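Local coordinates for protein restriction endonuclease R.BpuJI (Bacillus pumilus, PDB 2VLA) that recognises a specific DNA sequence through this N-terminal domain, the recognition part of a longer restriction enzyme that probably cleaves DNA as an endonuclease, at residues G16-A30 against N67-M79. Sequence-based numbering, arbitrary orientation.
Sequences GKAKNMLDNLLPAYA and NHRTEIAGKLFGM. With nucleotides of chain C; nucleotides of chain B.
K17 reaches over H68 to pair with E71. K17 CD lies over one face of the imidazole, 3.9 Å from the H68 ring centroid in a CH-pi contact, and packs on I72 CG1. The lysine chain runs extended until chi4 (-72°) bends it, turning K17 NZ onto E71 OE2 at 2.9 Å. This salt bridge comes from above the carboxylate plane, 58° out of it. E71 OE2 also accepts from N4 of a cytosine base, while N67 OD1 takes the N4 hydrogen of DC5 of chain B at 2.9 Å, so helix 62-76 reads bases directly.

H68 is gripped at two points of its edge: Y29 OH meets H68 ND1 in the ring plane at 2.8 Å, and NE2 donates almost straight (174°) to OP1 of DC5 of chain C. Cutting K17 back to an alanine would probably leave E71 without its charge partner and strip the H68 face of the CD contact, though CB would stay over it.

Y29 stands behind as the second shell. I72 CG2 and F77 CE2 pack against its CE2, A73 CB covers a face, and M79 SD makes an oblique Met-aromatic contact. L26 CD1 touches both F77 and M79. The loop before helix 22-36 and that helix thus pack on helix 62-76, the facing helical segments crossing almost at a right angle. Backbone amides of K19 and N20 hold the phosphate of DA4 of chain C, and T70 OG1 that of DC5 of chain B. The contact couples base reading to phosphate anchoring, with H68 probably aimed at its phosphate by Y29.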
# COMPACT_ATOMS: atom_id res chain seq x y z
N GLY A 16 -6.45 -4.65 6.06
CA GLY A 16 -7.49 -3.63 6.05
C GLY A 16 -8.56 -3.75 7.12
O GLY A 16 -8.78 -4.85 7.69
N LYS A 17 -9.17 -2.62 7.43
CA LYS A 17 -10.32 -2.58 8.32
C LYS A 17 -11.46 -1.70 7.81
O LYS A 17 -12.53 -1.69 8.42
CB LYS A 17 -9.92 -2.08 9.71
CG LYS A 17 -8.76 -2.82 10.34
CD LYS A 17 -8.36 -2.16 11.64
CE LYS A 17 -6.97 -2.53 12.05
NZ LYS A 17 -6.85 -3.95 12.53
N ALA A 18 -11.26 -0.97 6.72
CA ALA A 18 -12.19 0.10 6.34
C ALA A 18 -12.87 -0.08 4.98
O ALA A 18 -13.63 0.76 4.57
CB ALA A 18 -11.47 1.45 6.39
N LYS A 19 -12.60 -1.18 4.29
CA LYS A 19 -13.14 -1.37 2.93
C LYS A 19 -14.68 -1.49 2.92
O LYS A 19 -15.35 -0.78 2.18
CB LYS A 19 -12.52 -2.61 2.27
CG LYS A 19 -12.84 -2.76 0.79
CD LYS A 19 -12.09 -1.70 -0.01
CE LYS A 19 -12.15 -1.91 -1.52
NZ LYS A 19 -13.53 -1.75 -2.04
N ASN A 20 -15.21 -2.41 3.71
CA ASN A 20 -16.67 -2.67 3.71
C ASN A 20 -17.49 -1.42 4.00
O ASN A 20 -18.59 -1.26 3.46
CB ASN A 20 -17.02 -3.73 4.76
CG ASN A 20 -16.69 -5.14 4.31
OD1 ASN A 20 -16.43 -5.38 3.13
ND2 ASN A 20 -16.75 -6.11 5.27
N MET A 21 -17.00 -0.57 4.90
CA MET A 21 -17.71 0.63 5.32
C MET A 21 -16.97 1.91 4.98
O MET A 21 -17.12 2.92 5.67
CB MET A 21 -17.97 0.58 6.83
CG MET A 21 -18.87 -0.56 7.26
SD MET A 21 -19.64 -0.25 8.83
CE MET A 21 -20.34 1.38 8.47
N LEU A 22 -16.20 1.88 3.91
CA LEU A 22 -15.27 2.98 3.59
C LEU A 22 -15.99 4.33 3.48
O LEU A 22 -15.50 5.35 3.97
CB LEU A 22 -14.53 2.68 2.30
CG LEU A 22 -13.38 3.65 1.95
CD1 LEU A 22 -12.33 3.69 3.08
CD2 LEU A 22 -12.73 3.24 0.64
N ASP A 23 -17.17 4.34 2.90
CA ASP A 23 -17.81 5.59 2.62
C ASP A 23 -18.33 6.26 3.89
O ASP A 23 -18.56 7.47 3.91
CB ASP A 23 -18.92 5.40 1.56
CG ASP A 23 -18.33 5.13 0.14
OD1 ASP A 23 -18.00 6.10 -0.56
OD2 ASP A 23 -18.08 3.94 -0.19
N ASN A 24 -18.48 5.49 4.97
CA ASN A 24 -18.71 6.05 6.31
C ASN A 24 -17.42 6.27 7.12
O ASN A 24 -17.28 7.27 7.83
CB ASN A 24 -19.66 5.15 7.11
CG ASN A 24 -21.06 5.36 6.75
OD1 ASN A 24 -21.47 6.48 6.47
ND2 ASN A 24 -21.84 4.30 6.77
N LEU A 25 -16.51 5.31 7.07
CA LEU A 25 -15.32 5.37 7.90
C LEU A 25 -14.31 6.45 7.46
O LEU A 25 -13.70 7.07 8.30
CB LEU A 25 -14.65 4.00 7.96
CG LEU A 25 -15.23 3.01 8.93
CD1 LEU A 25 -14.62 1.66 8.69
CD2 LEU A 25 -15.00 3.48 10.38
N LEU A 26 -14.15 6.65 6.17
CA LEU A 26 -13.14 7.62 5.73
C LEU A 26 -13.52 9.05 6.16
O LEU A 26 -12.72 9.75 6.75
CB LEU A 26 -12.85 7.54 4.22
CG LEU A 26 -11.65 8.36 3.73
CD1 LEU A 26 -10.39 7.89 4.43
CD2 LEU A 26 -11.52 8.27 2.22
N PRO A 27 -14.78 9.45 5.94
CA PRO A 27 -15.17 10.74 6.51
C PRO A 27 -15.06 10.79 8.03
O PRO A 27 -14.72 11.83 8.58
CB PRO A 27 -16.63 10.87 6.08
CG PRO A 27 -16.73 10.07 4.87
CD PRO A 27 -15.83 8.90 5.07
N ALA A 28 -15.39 9.70 8.72
CA ALA A 28 -15.27 9.69 10.16
C ALA A 28 -13.83 9.88 10.61
O ALA A 28 -13.55 10.74 11.45
CB ALA A 28 -15.87 8.40 10.74
N TYR A 29 -12.90 9.10 10.05
CA TYR A 29 -11.50 9.24 10.42
C TYR A 29 -11.09 10.71 10.22
O TYR A 29 -10.44 11.31 11.07
CB TYR A 29 -10.61 8.37 9.55
CG TYR A 29 -10.71 6.87 9.69
CD1 TYR A 29 -11.00 6.24 10.91
CD2 TYR A 29 -10.40 6.06 8.61
CE1 TYR A 29 -11.05 4.83 10.99
CE2 TYR A 29 -10.41 4.70 8.69
CZ TYR A 29 -10.72 4.08 9.87
OH TYR A 29 -10.73 2.70 9.88
N ALA A 30 -11.41 11.27 9.06
CA ALA A 30 -10.93 12.59 8.69
C ALA A 30 -11.52 13.66 9.60
O ALA A 30 -10.82 14.58 10.03
CB ALA A 30 -11.27 12.88 7.25
N ASN A 67 -6.50 -0.31 17.23
CA ASN A 67 -5.92 -0.81 15.99
C ASN A 67 -6.40 0.02 14.78
O ASN A 67 -5.59 0.34 13.88
CB ASN A 67 -6.25 -2.29 15.77
CG ASN A 67 -5.45 -3.23 16.67
OD1 ASN A 67 -4.44 -2.86 17.28
ND2 ASN A 67 -5.86 -4.49 16.68
N HIS A 68 -7.67 0.40 14.74
CA HIS A 68 -8.11 1.32 13.70
C HIS A 68 -7.24 2.59 13.73
O HIS A 68 -6.79 3.09 12.68
CB HIS A 68 -9.59 1.70 13.88
CG HIS A 68 -10.55 0.77 13.22
ND1 HIS A 68 -11.20 1.09 12.06
CD2 HIS A 68 -11.02 -0.44 13.61
CE1 HIS A 68 -12.04 0.11 11.75
NE2 HIS A 68 -11.92 -0.84 12.66
N ARG A 69 -7.07 3.15 14.92
CA ARG A 69 -6.36 4.42 15.05
C ARG A 69 -4.94 4.29 14.57
O ARG A 69 -4.46 5.13 13.77
CB ARG A 69 -6.36 4.88 16.50
CG ARG A 69 -5.96 6.31 16.68
CD ARG A 69 -5.91 6.71 18.13
NE ARG A 69 -4.87 5.99 18.83
CZ ARG A 69 -5.08 5.02 19.69
NH1 ARG A 69 -6.32 4.69 20.02
NH2 ARG A 69 -4.05 4.37 20.24
N THR A 70 -4.23 3.27 15.04
CA THR A 70 -2.81 3.19 14.74
C THR A 70 -2.55 2.61 13.37
O THR A 70 -1.73 3.15 12.62
CB THR A 70 -2.01 2.43 15.81
OG1 THR A 70 -2.31 1.03 15.77
CG2 THR A 70 -2.31 3.00 17.21
N GLU A 71 -3.23 1.53 13.02
CA GLU A 71 -2.92 0.80 11.79
C GLU A 71 -3.47 1.46 10.56
O GLU A 71 -2.81 1.44 9.50
CB GLU A 71 -3.46 -0.62 11.84
CG GLU A 71 -2.91 -1.51 12.95
CD GLU A 71 -3.29 -2.97 12.71
OE1 GLU A 71 -2.78 -3.56 11.74
OE2 GLU A 71 -4.14 -3.53 13.49
N ILE A 72 -4.68 2.00 10.65
CA ILE A 72 -5.41 2.44 9.45
C ILE A 72 -5.37 3.95 9.33
O ILE A 72 -4.78 4.48 8.40
CB ILE A 72 -6.88 1.89 9.40
CG1 ILE A 72 -6.87 0.35 9.52
CG2 ILE A 72 -7.53 2.33 8.11
CD1 ILE A 72 -6.08 -0.39 8.41
N ALA A 73 -5.92 4.65 10.29
CA ALA A 73 -5.88 6.10 10.25
C ALA A 73 -4.42 6.61 10.29
O ALA A 73 -4.05 7.50 9.53
CB ALA A 73 -6.69 6.69 11.41
N GLY A 74 -3.59 6.01 11.14
CA GLY A 74 -2.19 6.43 11.27
C GLY A 74 -1.29 5.90 10.14
O GLY A 74 -0.82 6.67 9.28
N LYS A 75 -1.05 4.60 10.13
CA LYS A 75 -0.05 4.05 9.22
C LYS A 75 -0.55 3.91 7.77
O LYS A 75 -0.02 4.56 6.86
CB LYS A 75 0.46 2.72 9.72
CG LYS A 75 1.19 2.81 11.02
CD LYS A 75 2.59 3.37 10.84
CE LYS A 75 3.41 3.28 12.13
NZ LYS A 75 4.86 3.55 11.90
N LEU A 76 -1.58 3.11 7.54
CA LEU A 76 -1.90 2.72 6.17
C LEU A 76 -2.44 3.91 5.37
O LEU A 76 -2.12 4.07 4.19
CB LEU A 76 -2.87 1.55 6.13
CG LEU A 76 -3.21 1.00 4.75
CD1 LEU A 76 -1.98 0.44 4.06
CD2 LEU A 76 -4.33 -0.09 4.90
N PHE A 77 -3.34 4.70 5.97
CA PHE A 77 -3.91 5.83 5.25
C PHE A 77 -3.15 7.15 5.46
O PHE A 77 -3.43 8.12 4.79
CB PHE A 77 -5.37 6.05 5.61
CG PHE A 77 -6.33 4.97 5.11
CD1 PHE A 77 -5.88 3.91 4.33
CD2 PHE A 77 -7.69 5.04 5.42
CE1 PHE A 77 -6.78 2.93 3.90
CE2 PHE A 77 -8.57 4.08 4.98
CZ PHE A 77 -8.12 3.03 4.22
N GLY A 78 -2.24 7.19 6.42
CA GLY A 78 -1.40 8.38 6.63
C GLY A 78 -2.20 9.65 6.93
O GLY A 78 -1.96 10.69 6.31
N MET A 79 -3.08 9.58 7.92
CA MET A 79 -4.04 10.65 8.14
C MET A 79 -3.65 11.63 9.25
O MET A 79 -4.27 12.67 9.39
CB MET A 79 -5.44 10.06 8.40
CG MET A 79 -5.97 9.28 7.21
SD MET A 79 -7.64 8.71 7.40
CE MET A 79 -8.50 10.23 7.03
P DA C 4 -12.63 -4.57 5.82
OP1 DA C 4 -13.91 -4.30 5.27
OP2 DA C 4 -11.43 -3.80 5.41
O5' DA C 4 -12.68 -4.69 7.36
C5' DA C 4 -13.91 -5.20 7.96
C4' DA C 4 -13.57 -5.93 9.23
O4' DA C 4 -12.96 -7.21 8.94
C3' DA C 4 -12.58 -5.21 10.16
O3' DA C 4 -12.97 -5.46 11.50
C2' DA C 4 -11.28 -5.91 9.85
C1' DA C 4 -11.74 -7.34 9.68
N9 DA C 4 -10.85 -8.21 8.97
C8 DA C 4 -10.01 -7.89 7.92
N7 DA C 4 -9.35 -8.91 7.45
C5 DA C 4 -9.76 -9.99 8.21
C6 DA C 4 -9.42 -11.34 8.21
N6 DA C 4 -8.57 -11.94 7.38
N1 DA C 4 -10.06 -12.14 9.12
C2 DA C 4 -10.94 -11.57 9.98
N3 DA C 4 -11.35 -10.33 10.07
C4 DA C 4 -10.69 -9.56 9.14
P DC B 5 1.18 0.67 14.43
OP1 DC B 5 1.46 2.11 14.60
OP2 DC B 5 -0.21 0.24 14.19
O5' DC B 5 2.19 0.11 13.32
C5' DC B 5 1.79 -0.83 12.36
C4' DC B 5 2.55 -2.11 12.50
O4' DC B 5 2.29 -2.69 13.81
C3' DC B 5 2.19 -3.18 11.50
O3' DC B 5 3.31 -4.05 11.30
C2' DC B 5 1.02 -3.84 12.23
C1' DC B 5 1.60 -3.92 13.63
N1 DC B 5 0.60 -4.11 14.68
C2 DC B 5 0.62 -5.27 15.48
O2 DC B 5 1.53 -6.10 15.32
N3 DC B 5 -0.36 -5.43 16.43
C4 DC B 5 -1.31 -4.52 16.57
N4 DC B 5 -2.24 -4.72 17.51
C5 DC B 5 -1.37 -3.36 15.77
C6 DC B 5 -0.39 -3.19 14.85
P DC C 5 -12.64 -4.45 12.69
OP1 DC C 5 -13.47 -3.26 12.57
OP2 DC C 5 -11.18 -4.22 12.78
O5' DC C 5 -13.09 -5.37 13.93
C5' DC C 5 -14.31 -6.14 13.92
C4' DC C 5 -14.06 -7.33 14.80
O4' DC C 5 -13.14 -8.25 14.12
C3' DC C 5 -13.40 -6.96 16.13
O3' DC C 5 -14.08 -7.69 17.17
C2' DC C 5 -11.97 -7.43 16.01
C1' DC C 5 -12.02 -8.51 14.96
N1 DC C 5 -10.84 -8.55 14.01
C2 DC C 5 -10.31 -9.78 13.68
O2 DC C 5 -10.71 -10.81 14.24
N3 DC C 5 -9.29 -9.85 12.76
C4 DC C 5 -8.91 -8.73 12.16
N4 DC C 5 -7.94 -8.83 11.23
C5 DC C 5 -9.44 -7.48 12.48
C6 DC C 5 -10.43 -7.41 13.38
O HOH W 1 -5.10 -4.59 10.51